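Local coordinates for protein glycine betaine/carnitine/choline ABC transporter (Staphylococcus aureus subsp. aureus Mu50, PDB 3O66) that probably binds glycine betaine, carnitine, choline or a related compatible solute and delivers it to an ABC importer, at residues N9-T14 against I40-V45; R29-H34 against K238-K243; E131-L136 against K164-D169. One frame throughout, in Å; residues are numbered along the deposited sequence.

Contact 1: N9-T14 against I40-V45; sequences NDVKIT and IKPTLV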
ATOM      1  N   ASN A   9      -0.176  12.574 -26.369  1.00 42.37           N
ATOM      2  CA  ASN A   9       0.433  13.627 -25.510  1.00 41.52           C
ATOM      3  C   ASN A   9       1.394  13.052 -24.434  1.00 39.85           C
ATOM      4  O   ASN A   9       1.911  11.935 -24.594  1.00 41.57           O
ATOM      5  CB  ASN A   9      -0.664  14.574 -24.932  1.00 42.36           C
ATOM      6  CG  ASN A   9      -0.108  15.717 -24.061  1.00 45.12           C
ATOM      7  OD1 ASN A   9       0.676  16.572 -24.518  1.00 49.68           O
ATOM      8  ND2 ASN A   9      -0.532  15.737 -22.789  1.00 48.55           N
ATOM      9  N   ASP A  10       1.550  13.773 -23.322  0.50 49.11           N
ATOM     10  CA  ASP A  10       2.697  13.655 -22.421  0.50 46.30           C
ATOM     11  C   ASP A  10       2.312  13.198 -21.005  0.50 43.07           C
ATOM     12  O   ASP A  10       1.849  14.003 -20.194  0.50 42.69           O
ATOM     13  CB  ASP A  10       3.379  15.026 -22.364  0.50 47.26           C
ATOM     14  CG  ASP A  10       4.566  15.064 -21.430  0.50 47.96           C
ATOM     15  OD1 ASP A  10       5.208  14.010 -21.235  0.50 48.76           O
ATOM     16  OD2 ASP A  10       4.866  16.165 -20.905  0.50 49.07           O
ATOM     17  N   VAL A  11       2.527  11.917 -20.705  1.00 39.99           N
ATOM     18  CA  VAL A  11       2.129  11.352 -19.421  1.00 35.07           C
ATOM     19  C   VAL A  11       3.388  10.844 -18.704  1.00 31.99           C
ATOM     20  O   VAL A  11       4.191  10.077 -19.251  1.00 29.58           O
ATOM     21  CB  VAL A  11       1.096  10.201 -19.590  1.00 34.17           C
ATOM     22  CG1 VAL A  11       0.798   9.555 -18.262  1.00 31.25           C
ATOM     23  CG2 VAL A  11      -0.200  10.720 -20.193  1.00 35.48           C
ATOM     24  N   LYS A  12       3.556  11.294 -17.476  1.00 29.84           N
ATOM     25  CA  LYS A  12       4.645  10.830 -16.659  1.00 28.83           C
ATOM     26  C   LYS A  12       4.089  10.401 -15.298  1.00 26.96           C
ATOM     27  O   LYS A  12       3.330  11.142 -14.662  1.00 26.43           O
ATOM     28  CB  LYS A  12       5.691  11.930 -16.507  1.00 30.28           C
ATOM     29  CG  LYS A  12       6.437  12.265 -17.807  1.00 34.27           C
ATOM     30  CD  LYS A  12       7.147  13.608 -17.657  1.00 40.75           C
ATOM     31  CE  LYS A  12       7.890  14.009 -18.922  1.00 45.34           C
ATOM     32  NZ  LYS A  12       9.245  13.379 -18.925  1.00 49.09           N
ATOM     33  N   ILE A  13       4.478   9.200 -14.885  1.00 25.23           N
ATOM     34  CA  ILE A  13       3.945   8.529 -13.719  1.00 24.21           C
ATOM     35  C   ILE A  13       5.041   8.415 -12.655  1.00 24.21           C
ATOM     36  O   ILE A  13       6.097   7.760 -12.872  1.00 25.30           O
ATOM     37  CB  ILE A  13       3.462   7.088 -14.072  1.00 24.12           C
ATOM     38  CG1 ILE A  13       2.494   7.119 -15.268  1.00 23.64           C
ATOM     39  CG2 ILE A  13       2.898   6.385 -12.819  1.00 22.73           C
ATOM     40  CD1 ILE A  13       2.122   5.739 -15.860  1.00 23.93           C
ATOM     41  N   THR A  14       4.787   8.988 -11.487  1.00 22.65           N
ATOM     42  CA  THR A  14       5.777   8.891 -10.434  1.00 23.11           C
ATOM     43  C   THR A  14       5.756   7.492  -9.821  1.00 23.36           C
ATOM     44  O   THR A  14       4.663   6.881  -9.631  1.00 23.09           O
ATOM     45  CB  THR A  14       5.533   9.876  -9.299  1.00 22.50           C
ATOM     46  OG1 THR A  14       4.327   9.496  -8.618  1.00 22.87           O
ATOM     47  CG2 THR A  14       5.432  11.278  -9.809  1.00 23.65           C
ATOM     48  N   ILE A  40      -0.746   7.271 -26.595  1.00 31.63           N
ATOM     49  CA  ILE A  40      -0.071   7.782 -25.416  1.00 31.02           C
ATOM     50  C   ILE A  40       0.864   6.695 -24.871  1.00 30.64           C
ATOM     51  O   ILE A  40       0.424   5.584 -24.577  1.00 30.56           O
ATOM     52  CB  ILE A  40      -1.089   8.258 -24.351  1.00 29.94           C
ATOM     53  CG1 ILE A  40      -2.005   9.338 -24.972  1.00 31.95           C
ATOM     54  CG2 ILE A  40      -0.357   8.754 -23.074  1.00 29.11           C
ATOM     55  CD1 ILE A  40      -3.128   9.843 -24.060  1.00 34.67           C
ATOM     56  N   LYS A  41       2.141   7.048 -24.736  1.00 30.41           N
ATOM     57  CA  LYS A  41       3.178   6.146 -24.243  1.00 30.42           C
ATOM     58  C   LYS A  41       3.770   6.773 -22.992  1.00 29.15           C
ATOM     59  O   LYS A  41       4.726   7.567 -23.060  1.00 29.39           O
ATOM     60  CB  LYS A  41       4.269   5.919 -25.304  1.00 32.13           C
ATOM     61  CG  LYS A  41       3.839   5.054 -26.475  1.00 34.12           C
ATOM     62  CD  LYS A  41       4.955   4.906 -27.511  1.00 38.64           C
ATOM     63  CE  LYS A  41       4.446   4.262 -28.807  1.00 41.70           C
ATOM     64  NZ  LYS A  41       4.114   5.256 -29.896  1.00 44.47           N
ATOM     65  N   PRO A  42       3.204   6.436 -21.832  1.00 27.72           N
ATOM     66  CA  PRO A  42       3.677   7.120 -20.625  1.00 26.91           C
ATOM     67  C   PRO A  42       5.095   6.685 -20.245  1.00 27.57           C
ATOM     68  O   PRO A  42       5.528   5.581 -20.615  1.00 27.41           O
ATOM     69  CB  PRO A  42       2.693   6.635 -19.556  1.00 25.62           C
ATOM     70  CG  PRO A  42       1.472   6.213 -20.337  1.00 25.53           C
ATOM     71  CD  PRO A  42       2.064   5.547 -21.539  1.00 26.48           C
ATOM     72  N   THR A  43       5.815   7.540 -19.523  1.00 28.05           N
ATOM     73  CA  THR A  43       7.099   7.146 -18.949  1.00 28.66           C
ATOM     74  C   THR A  43       7.050   7.319 -17.440  1.00 27.63           C
ATOM     75  O   THR A  43       6.175   7.998 -16.929  1.00 27.58           O
ATOM     76  CB  THR A  43       8.286   7.931 -19.558  1.00 29.90           C
ATOM     77  OG1 THR A  43       8.154   9.313 -19.223  1.00 31.26           O
ATOM     78  CG2 THR A  43       8.291   7.769 -21.087  1.00 30.71           C
ATOM     79  N   LEU A  44       7.989   6.704 -16.731  1.00 27.32           N
ATOM     80  CA  LEU A  44       7.983   6.770 -15.290  1.00 27.70           C
ATOM     81  C   LEU A  44       9.010   7.771 -14.797  1.00 28.29           C
ATOM     82  O   LEU A  44      10.067   7.932 -15.407  1.00 28.59           O
ATOM     83  CB  LEU A  44       8.280   5.400 -14.665  1.00 27.14           C
ATOM     84  CG  LEU A  44       7.159   4.396 -14.395  1.00 28.35           C
ATOM     85  CD1 LEU A  44       6.222   4.159 -15.590  1.00 28.37           C
ATOM     86  CD2 LEU A  44       7.773   3.081 -13.898  1.00 29.24           C
ATOM     87  N   VAL A  45       8.656   8.447 -13.710  1.00 28.54           N
ATOM     88  CA  VAL A  45       9.611   9.221 -12.914  1.00 30.11           C
ATOM     89  C   VAL A  45       9.867   8.329 -11.708  1.00 30.54           C
ATOM     90  O   VAL A  45       9.129   8.345 -10.714  1.00 30.29           O
ATOM     91  CB  VAL A  45       9.062  10.606 -12.530  1.00 29.71           C
ATOM     92  CG1 VAL A  45      10.067  11.364 -11.664  1.00 30.65           C
ATOM     93  CG2 VAL A  45       8.745  11.433 -13.806  1.00 30.44           C
TER
HETATM   94  O   HOH W   1       2.982   9.790 -25.363  1.00 40.63           O
HETATM   95  O   HOH W   2       4.096  10.346 -22.653  1.00 42.83           O
HETATM   96  O   HOH W   3       6.200  10.964 -21.122  1.00 46.51           O
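The pyrrolidine ring of Pro42 lies alongside Val11, both side chains pointing the same way, and offers it CB and CG. The nearer touch is Val11 CG1 on Pro42 CB, at 3.7 Å. CD1 of Ile13 reaches the same ring carbon, Pro42 CB, at 3.8 Å, while Ile32 of helix 19-35 also packs on the proline. The peptide carbonyls, the other flat groups here, are met differently by their donors. Val45 N stands 46° above the carbonyl plane of Ile13, 2.8 Å from Ile13 O. Thr43 N is tilted 21° from the carbonyl plane of Val11, with 3.0 Å to Val11 O. Ile13 N approaches Thr43 O nearly head-on along its C=O, at 2.9 Å.

These three bonds, the one to Val11 O made just ahead of the strand, join parallel strands 12-16 and 43-48, the two strands of a beta-alpha-beta unit whose connection is helix 19-35. Strand 43-48 is the outermost on this side of a five-stranded sheet ordered 2-1-3-5-4, consistent with a type II periplasmic-binding-protein lobe, and 12-16 is bonded on its other side to strand 65-70.

Before the regular pairing starts, water takes over. One molecule accepts from Lys41 N, 2.9 Å away, and lies unusually close to Asn9 O; a second accepts from Val11 N at 3.0 Å. Apolar contact persists there: Val11 CG2 presses on Ile40 CG2 at 3.5 Å, tighter than usual, the side chains set roughly perpendicular. With Val11 CG1 anti to the backbone N (chi1 175°), one methyl goes to the proline and the other to the isoleucine. On the sheet face carrying Lys12, Thr43 and Val45, Lys12 CG runs beside Thr43 OG1 and Lys12 CB approaches Val45 CG2.

Contact 2: R29-H34 against K238-K243; sequences RLLIEH and KTTINK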
ATOM      1  N   ARG A  29       1.125   2.322 -17.025  1.00 24.08           N
ATOM      2  CA  ARG A  29       1.809   2.695 -18.276  1.00 24.20           C
ATOM      3  C   ARG A  29       1.338   1.778 -19.413  1.00 23.85           C
ATOM      4  O   ARG A  29       1.004   2.244 -20.530  1.00 24.09           O
ATOM      5  CB  ARG A  29       3.345   2.621 -18.119  1.00 24.57           C
ATOM      6  CG  ARG A  29       4.101   2.764 -19.442  1.00 25.51           C
ATOM      7  CD  ARG A  29       5.609   2.579 -19.228  1.00 28.91           C
ATOM      8  NE  ARG A  29       5.970   1.199 -18.848  1.00 28.28           N
ATOM      9  CZ  ARG A  29       6.180   0.207 -19.705  1.00 28.32           C
ATOM     10  NH1 ARG A  29       6.078   0.412 -21.016  1.00 27.89           N
ATOM     11  NH2 ARG A  29       6.512  -0.999 -19.253  1.00 27.89           N
ATOM     12  N   LEU A  30       1.337   0.475 -19.133  1.00 22.47           N
ATOM     13  CA  LEU A  30       0.956  -0.510 -20.131  1.00 22.71           C
ATOM     14  C   LEU A  30      -0.518  -0.444 -20.472  1.00 23.49           C
ATOM     15  O   LEU A  30      -0.905  -0.651 -21.622  1.00 23.42           O
ATOM     16  CB  LEU A  30       1.391  -1.932 -19.722  1.00 21.95           C
ATOM     17  CG  LEU A  30       2.901  -2.208 -19.672  1.00 22.52           C
ATOM     18  CD1 LEU A  30       3.189  -3.429 -18.782  1.00 24.56           C
ATOM     19  CD2 LEU A  30       3.553  -2.392 -21.089  1.00 24.18           C
ATOM     20  N   LEU A  31      -1.345  -0.145 -19.472  1.00 23.20           N
ATOM     21  CA  LEU A  31      -2.774  -0.108 -19.694  1.00 23.68           C
ATOM     22  C   LEU A  31      -3.121   1.117 -20.536  1.00 24.21           C
ATOM     23  O   LEU A  31      -3.956   1.027 -21.428  1.00 26.07           O
ATOM     24  CB  LEU A  31      -3.513  -0.086 -18.353  1.00 23.03           C
ATOM     25  CG  LEU A  31      -5.025  -0.181 -18.396  1.00 24.32           C
ATOM     26  CD1 LEU A  31      -5.518  -1.411 -19.150  1.00 25.82           C
ATOM     27  CD2 LEU A  31      -5.550  -0.161 -16.947  1.00 26.34           C
ATOM     28  N   ILE A  32      -2.465   2.248 -20.271  1.00 23.81           N
ATOM     29  CA  ILE A  32      -2.662   3.459 -21.088  1.00 24.05           C
ATOM     30  C   ILE A  32      -2.197   3.213 -22.522  1.00 25.35           C
ATOM     31  O   ILE A  32      -2.911   3.545 -23.480  1.00 26.11           O
ATOM     32  CB  ILE A  32      -1.981   4.684 -20.465  1.00 23.97           C
ATOM     33  CG1 ILE A  32      -2.723   5.058 -19.160  1.00 23.07           C
ATOM     34  CG2 ILE A  32      -1.912   5.850 -21.464  1.00 24.59           C
ATOM     35  CD1 ILE A  32      -1.890   5.923 -18.222  1.00 24.42           C
ATOM     36  N   GLU A  33      -1.017   2.611 -22.686  1.00 25.59           N
ATOM     37  CA  GLU A  33      -0.590   2.238 -24.043  1.00 26.89           C
ATOM     38  C   GLU A  33      -1.656   1.389 -24.725  1.00 27.15           C
ATOM     39  O   GLU A  33      -1.961   1.588 -25.921  1.00 28.73           O
ATOM     40  CB  GLU A  33       0.751   1.509 -24.043  1.00 27.86           C
ATOM     41  CG  GLU A  33       1.914   2.413 -23.686  1.00 31.18           C
ATOM     42  CD  GLU A  33       3.263   1.692 -23.671  1.00 38.24           C
ATOM     43  OE1 GLU A  33       3.470   0.789 -24.513  1.00 40.94           O
ATOM     44  OE2 GLU A  33       4.115   2.052 -22.814  1.00 39.17           O
ATOM     45  N   HIS A  34      -2.178   0.413 -23.991  1.00 26.29           N
ATOM     46  CA  HIS A  34      -3.168  -0.520 -24.544  1.00 27.12           C
ATOM     47  C   HIS A  34      -4.455   0.205 -24.952  1.00 27.49           C
ATOM     48  O   HIS A  34      -4.891   0.099 -26.108  1.00 28.92           O
ATOM     49  CB  HIS A  34      -3.468  -1.671 -23.564  1.00 25.65           C
ATOM     50  CG  HIS A  34      -4.571  -2.591 -24.026  1.00 28.28           C
ATOM     51  ND1 HIS A  34      -4.370  -3.600 -24.950  1.00 30.09           N
ATOM     52  CD2 HIS A  34      -5.883  -2.640 -23.697  1.00 26.92           C
ATOM     53  CE1 HIS A  34      -5.512  -4.239 -25.158  1.00 30.78           C
ATOM     54  NE2 HIS A  34      -6.446  -3.673 -24.412  1.00 30.57           N
ATOM     55  N   LYS A 238      -9.280   8.869 -17.505  1.00 26.12           N
ATOM     56  CA  LYS A 238      -9.992   8.639 -16.249  1.00 25.97           C
ATOM     57  C   LYS A 238     -10.701   7.281 -16.302  1.00 25.57           C
ATOM     58  O   LYS A 238     -10.701   6.532 -15.326  1.00 25.09           O
ATOM     59  CB  LYS A 238     -11.007   9.751 -16.015  1.00 27.46           C
ATOM     60  CG  LYS A 238     -11.732   9.680 -14.683  1.00 29.40           C
ATOM     61  CD  LYS A 238     -12.554  10.995 -14.537  1.00 34.95           C
ATOM     62  CE  LYS A 238     -13.640  10.903 -13.493  1.00 37.97           C
ATOM     63  NZ  LYS A 238     -13.055  10.574 -12.175  1.00 39.55           N
ATOM     64  N   THR A 239     -11.271   6.963 -17.462  1.00 25.80           N
ATOM     65  CA  THR A 239     -11.884   5.649 -17.698  1.00 25.95           C
ATOM     66  C   THR A 239     -10.833   4.545 -17.629  1.00 24.54           C
ATOM     67  O   THR A 239     -11.059   3.501 -16.995  1.00 23.95           O
ATOM     68  CB  THR A 239     -12.561   5.619 -19.070  1.00 26.80           C
ATOM     69  OG1 THR A 239     -13.591   6.609 -19.095  1.00 29.88           O
ATOM     70  CG2 THR A 239     -13.169   4.267 -19.349  1.00 27.56           C
ATOM     71  N   THR A 240      -9.696   4.781 -18.283  1.00 24.01           N
ATOM     72  CA  THR A 240      -8.557   3.845 -18.213  1.00 24.19           C
ATOM     73  C   THR A 240      -8.109   3.553 -16.779  1.00 24.03           C
ATOM     74  O   THR A 240      -8.080   2.386 -16.332  1.00 23.92           O
ATOM     75  CB  THR A 240      -7.393   4.332 -19.096  1.00 24.90           C
ATOM     76  OG1 THR A 240      -7.817   4.303 -20.474  1.00 25.33           O
ATOM     77  CG2 THR A 240      -6.197   3.427 -18.947  1.00 24.11           C
ATOM     78  N   ILE A 241      -7.767   4.600 -16.032  1.00 24.23           N
ATOM     79  CA  ILE A 241      -7.307   4.416 -14.656  1.00 23.89           C
ATOM     80  C   ILE A 241      -8.370   3.694 -13.816  1.00 23.97           C
ATOM     81  O   ILE A 241      -8.042   2.761 -13.082  1.00 24.05           O
ATOM     82  CB  ILE A 241      -6.861   5.748 -14.034  1.00 24.86           C
ATOM     83  CG1 ILE A 241      -5.644   6.319 -14.812  1.00 25.60           C
ATOM     84  CG2 ILE A 241      -6.569   5.581 -12.514  1.00 22.84           C
ATOM     85  CD1 ILE A 241      -5.426   7.862 -14.650  1.00 25.59           C
ATOM     86  N   ASN A 242      -9.633   4.093 -13.948  1.00 23.56           N
ATOM     87  CA  ASN A 242     -10.725   3.430 -13.222  1.00 24.34           C
ATOM     88  C   ASN A 242     -10.901   1.952 -13.537  1.00 23.34           C
ATOM     89  O   ASN A 242     -11.541   1.250 -12.776  1.00 23.64           O
ATOM     90  CB  ASN A 242     -12.047   4.176 -13.405  1.00 25.78           C
ATOM     91  CG  ASN A 242     -12.228   5.310 -12.385  1.00 27.67           C
ATOM     92  OD1 ASN A 242     -12.657   6.412 -12.747  1.00 32.80           O
ATOM     93  ND2 ASN A 242     -11.903   5.045 -11.109  1.00 26.67           N
ATOM     94  N   LYS A 243     -10.324   1.465 -14.630  1.00 22.67           N
ATOM     95  CA  LYS A 243     -10.396   0.038 -14.916  1.00 23.45           C
ATOM     96  C   LYS A 243      -9.725  -0.767 -13.799  1.00 23.25           C
ATOM     97  O   LYS A 243     -10.080  -1.910 -13.578  1.00 22.35           O
ATOM     98  CB  LYS A 243      -9.678  -0.291 -16.217  1.00 23.96           C
ATOM     99  CG  LYS A 243     -10.434  -0.096 -17.503  1.00 24.15           C
ATOM    100  CD  LYS A 243      -9.418  -0.489 -18.615  1.00 26.46           C
ATOM    101  CE  LYS A 243     -10.095  -1.085 -19.792  1.00 30.06           C
ATOM    102  NZ  LYS A 243      -9.143  -1.636 -20.778  1.00 30.98           N
TER
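Apolar packing between Leu31, Ile32 and Thr240 makes up the centre of this contact. The methyl CG2 of Thr240, set anti to the backbone N by a chi1 of -65° for OG1, touches Leu31 CG at 3.8 Å as the two side chains run antiparallel alongside one another. Ile32 CG1 meets the same methyl, Thr240 CG2, also at 3.8 Å, here from a side chain lying about at right angles. Leu31 also rests its CD2 on the backbone, 3.6 Å from Thr240 O, and its CD1 on the aliphatic part of Lys243, 4.0 Å from CD.

In fold terms, helix 19-35, the connection of an N-terminal beta-alpha-beta unit, is packed here against helix 236-242, which comes more than 200 residues later.

Charged and polar groups flank this apolar patch. Lys243 NZ comes to the edge of the His34 ring, 4.5 Å from His34 CD2, while its salt bridges run to Asp35 and Asp282. Asp282, the last residue of the chain, also accepts from His34 NE2; Asp35, at the end of helix 19-35 itself, accepts from Thr240 OG1.

Contact 3: E131-L136 against K164-D169; sequences ETVSDL and KEYGFD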
ATOM      1  N   GLU A 131      -7.489 -14.230  14.703  1.00 31.20           N
ATOM      2  CA  GLU A 131      -8.041 -13.523  13.545  1.00 31.62           C
ATOM      3  C   GLU A 131      -7.828 -12.015  13.660  1.00 30.04           C
ATOM      4  O   GLU A 131      -7.575 -11.322  12.672  1.00 28.33           O
ATOM      5  CB  GLU A 131      -9.538 -13.842  13.391  1.00 34.26           C
ATOM      6  CG  GLU A 131      -9.787 -15.223  12.803  1.00 39.15           C
ATOM      7  CD  GLU A 131      -9.392 -15.320  11.322  1.00 43.79           C
ATOM      8  OE1 GLU A 131      -9.296 -14.270  10.635  1.00 45.48           O
ATOM      9  OE2 GLU A 131      -9.189 -16.457  10.834  1.00 47.14           O
ATOM     10  N   THR A 132      -7.920 -11.526  14.884  1.00 30.61           N
ATOM     11  CA  THR A 132      -7.831 -10.091  15.163  1.00 29.56           C
ATOM     12  C   THR A 132      -6.678  -9.817  16.105  1.00 28.65           C
ATOM     13  O   THR A 132      -6.130 -10.727  16.746  1.00 28.61           O
ATOM     14  CB  THR A 132      -9.131  -9.536  15.821  1.00 31.19           C
ATOM     15  OG1 THR A 132      -9.222 -10.000  17.180  1.00 29.47           O
ATOM     16  CG2 THR A 132     -10.400  -9.922  15.005  1.00 31.81           C
ATOM     17  N   VAL A 133      -6.291  -8.554  16.188  1.00 28.23           N
ATOM     18  CA  VAL A 133      -5.225  -8.155  17.100  1.00 27.15           C
ATOM     19  C   VAL A 133      -5.670  -8.410  18.544  1.00 28.49           C
ATOM     20  O   VAL A 133      -4.883  -8.899  19.372  1.00 26.93           O
ATOM     21  CB  VAL A 133      -4.836  -6.686  16.876  1.00 27.26           C
ATOM     22  CG1 VAL A 133      -3.872  -6.228  17.944  1.00 26.91           C
ATOM     23  CG2 VAL A 133      -4.221  -6.510  15.464  1.00 26.18           C
ATOM     24  N   SER A 134      -6.940  -8.125  18.838  1.00 28.85           N
ATOM     25  CA  SER A 134      -7.469  -8.459  20.178  1.00 31.63           C
ATOM     26  C   SER A 134      -7.327  -9.965  20.545  1.00 31.06           C
ATOM     27  O   SER A 134      -7.158 -10.295  21.702  1.00 32.29           O
ATOM     28  CB  SER A 134      -8.915  -7.968  20.342  1.00 33.69           C
ATOM     29  OG  SER A 134      -8.970  -6.537  20.348  1.00 35.04           O
ATOM     30  N   ASP A 135      -7.383 -10.873  19.569  1.00 30.54           N
ATOM     31  CA  ASP A 135      -7.208 -12.313  19.856  1.00 30.30           C
ATOM     32  C   ASP A 135      -5.863 -12.623  20.535  1.00 29.97           C
ATOM     33  O   ASP A 135      -5.706 -13.651  21.207  1.00 30.62           O
ATOM     34  CB  ASP A 135      -7.379 -13.143  18.591  1.00 30.29           C
ATOM     35  CG  ASP A 135      -8.802 -13.152  18.084  1.00 31.97           C
ATOM     36  OD1 ASP A 135      -9.744 -12.978  18.886  1.00 34.17           O
ATOM     37  OD2 ASP A 135      -8.992 -13.347  16.866  1.00 32.06           O
ATOM     38  N   LEU A 136      -4.895 -11.724  20.397  1.00 28.32           N
ATOM     39  CA  LEU A 136      -3.608 -11.887  21.074  1.00 28.29           C
ATOM     40  C   LEU A 136      -3.666 -11.678  22.595  1.00 30.30           C
ATOM     41  O   LEU A 136      -2.763 -12.142  23.306  1.00 31.14           O
ATOM     42  CB  LEU A 136      -2.575 -10.920  20.497  1.00 27.05           C
ATOM     43  CG  LEU A 136      -2.182 -11.114  19.036  1.00 25.31           C
ATOM     44  CD1 LEU A 136      -1.395  -9.904  18.538  1.00 25.20           C
ATOM     45  CD2 LEU A 136      -1.374 -12.393  18.855  1.00 25.96           C
ATOM     46  N   LYS A 164      -1.881   0.959  25.453  1.00 45.02           N
ATOM     47  CA  LYS A 164      -3.004   1.659  26.075  1.00 47.43           C
ATOM     48  C   LYS A 164      -4.331   1.309  25.369  1.00 46.18           C
ATOM     49  O   LYS A 164      -5.293   0.892  26.020  1.00 47.15           O
ATOM     50  CB  LYS A 164      -2.739   3.175  26.077  1.00 49.33           C
ATOM     51  CG  LYS A 164      -3.742   4.009  26.883  1.00 53.92           C
ATOM     52  CD  LYS A 164      -3.199   5.405  27.259  1.00 57.88           C
ATOM     53  CE  LYS A 164      -3.069   6.340  26.053  1.00 58.26           C
ATOM     54  NZ  LYS A 164      -3.167   7.792  26.459  1.00 60.36           N
ATOM     55  N   GLU A 165      -4.356   1.465  24.047  1.00 43.86           N
ATOM     56  CA  GLU A 165      -5.512   1.128  23.205  1.00 42.74           C
ATOM     57  C   GLU A 165      -5.964  -0.328  23.319  1.00 41.06           C
ATOM     58  O   GLU A 165      -7.136  -0.603  23.623  1.00 41.70           O
ATOM     59  CB  GLU A 165      -5.213   1.450  21.731  1.00 41.56           C
ATOM     60  CG  GLU A 165      -6.394   1.221  20.782  1.00 43.12           C
ATOM     61  CD  GLU A 165      -7.451   2.311  20.887  1.00 49.39           C
ATOM     62  OE1 GLU A 165      -7.164   3.458  20.468  1.00 51.60           O
ATOM     63  OE2 GLU A 165      -8.569   2.027  21.386  1.00 51.52           O
ATOM     64  N   TYR A 166      -5.043  -1.260  23.073  1.00 38.26           N
ATOM     65  CA  TYR A 166      -5.411  -2.664  23.022  1.00 36.62           C
ATOM     66  C   TYR A 166      -5.487  -3.355  24.393  1.00 37.81           C
ATOM     67  O   TYR A 166      -6.208  -4.332  24.545  1.00 37.60           O
ATOM     68  CB  TYR A 166      -4.541  -3.412  22.019  1.00 34.56           C
ATOM     69  CG  TYR A 166      -5.139  -3.405  20.618  1.00 32.22           C
ATOM     70  CD1 TYR A 166      -6.139  -4.321  20.272  1.00 32.12           C
ATOM     71  CD2 TYR A 166      -4.738  -2.468  19.665  1.00 32.04           C
ATOM     72  CE1 TYR A 166      -6.715  -4.330  19.009  1.00 31.89           C
ATOM     73  CE2 TYR A 166      -5.314  -2.464  18.350  1.00 31.78           C
ATOM     74  CZ  TYR A 166      -6.304  -3.398  18.055  1.00 31.82           C
ATOM     75  OH  TYR A 166      -6.896  -3.457  16.816  1.00 30.89           O
ATOM     76  N   GLY A 167      -4.777  -2.834  25.387  1.00 38.93           N
ATOM     77  CA  GLY A 167      -4.926  -3.327  26.763  1.00 40.93           C
ATOM     78  C   GLY A 167      -4.112  -4.564  27.096  1.00 40.16           C
ATOM     79  O   GLY A 167      -4.441  -5.297  28.033  1.00 41.68           O
ATOM     80  N   PHE A 168      -3.040  -4.800  26.342  1.00 38.26           N
ATOM     81  CA  PHE A 168      -2.117  -5.894  26.647  1.00 37.60           C
ATOM     82  C   PHE A 168      -0.685  -5.593  26.177  1.00 37.00           C
ATOM     83  O   PHE A 168      -0.452  -4.631  25.434  1.00 35.60           O
ATOM     84  CB  PHE A 168      -2.632  -7.233  26.093  1.00 36.42           C
ATOM     85  CG  PHE A 168      -2.788  -7.270  24.592  1.00 34.50           C
ATOM     86  CD1 PHE A 168      -1.692  -7.544  23.768  1.00 32.90           C
ATOM     87  CD2 PHE A 168      -4.034  -7.068  24.004  1.00 33.09           C
ATOM     88  CE1 PHE A 168      -1.831  -7.587  22.382  1.00 32.25           C
ATOM     89  CE2 PHE A 168      -4.189  -7.124  22.599  1.00 32.36           C
ATOM     90  CZ  PHE A 168      -3.089  -7.363  21.794  1.00 30.63           C
ATOM     91  N   ASP A 169       0.274  -6.388  26.646  1.00 37.50           N
ATOM     92  CA  ASP A 169       1.641  -6.216  26.188  1.00 37.90           C
ATOM     93  C   ASP A 169       2.356  -7.542  25.975  1.00 36.41           C
ATOM     94  O   ASP A 169       1.814  -8.612  26.267  1.00 36.48           O
ATOM     95  CB  ASP A 169       2.425  -5.191  27.043  1.00 40.33           C
ATOM     96  CG  ASP A 169       3.007  -5.766  28.322  1.00 44.54           C
ATOM     97  OD1 ASP A 169       2.541  -6.813  28.815  1.00 46.31           O
ATOM     98  OD2 ASP A 169       3.959  -5.127  28.853  1.00 50.00           O
TER
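A turn braced by its own side chains and running into a 3-10 segment, between helix 122-128 and strand 144-148, packs on the end of helix 159-166. Its Val133 meets Tyr166 in a CH-pi contact: CG1 sits over the centre of the ring, 3.7 Å from the centroid and 14° off the normal. Ser134 OG approaches the same ring at its edge, in plane, 3.4 Å from Tyr166 CE1, and is hydrogen-bonded to Asp213; Tyr166 OH bonds to Asp212. Phe168 packs on the same loop. Its CZ lies 3.8 Å from Leu136 CB and 3.4 Å from Val133 O, that oxygen placed obliquely to the ring. A chi1 of 61° places Phe168 CG between the backbone N and the carbonyl carbon and turns the ring toward the loop.

Polar bonds help hold the turn in shape. Asp135 OD2 takes two backbone donors, Glu131 N at 2.8 Å through its anti lone pair and Thr132 N from above the carboxylate plane, while Thr132 OG1 accepts from Asp135 N. The last of these bonds defines an ST motif; on the other segment, helix 159-166 is followed by Gly167, whose positive phi is common just past a helix C terminus.

How the contacts relate
From the N terminus, the chain enters strand 12-16, passes through helix 19-35 and returns in strand 43-48, where contact 1 closes a short strand-helix-strand loop. Contact 2 opens within that loop, at 29-34, but closes only at 238-243, so the two cross; they also touch, with Ile32 packed on Ile40 and Pro42. Inside the long excursion closed by contact 2 lies contact 3, nested there and joining the turn at 131-136 to the end of helix 159-166. Its centre is about 44 Å from that of contact 1, on the opposite side of the chain's centre, consistent with two lobes, each built on its own five-stranded sheet.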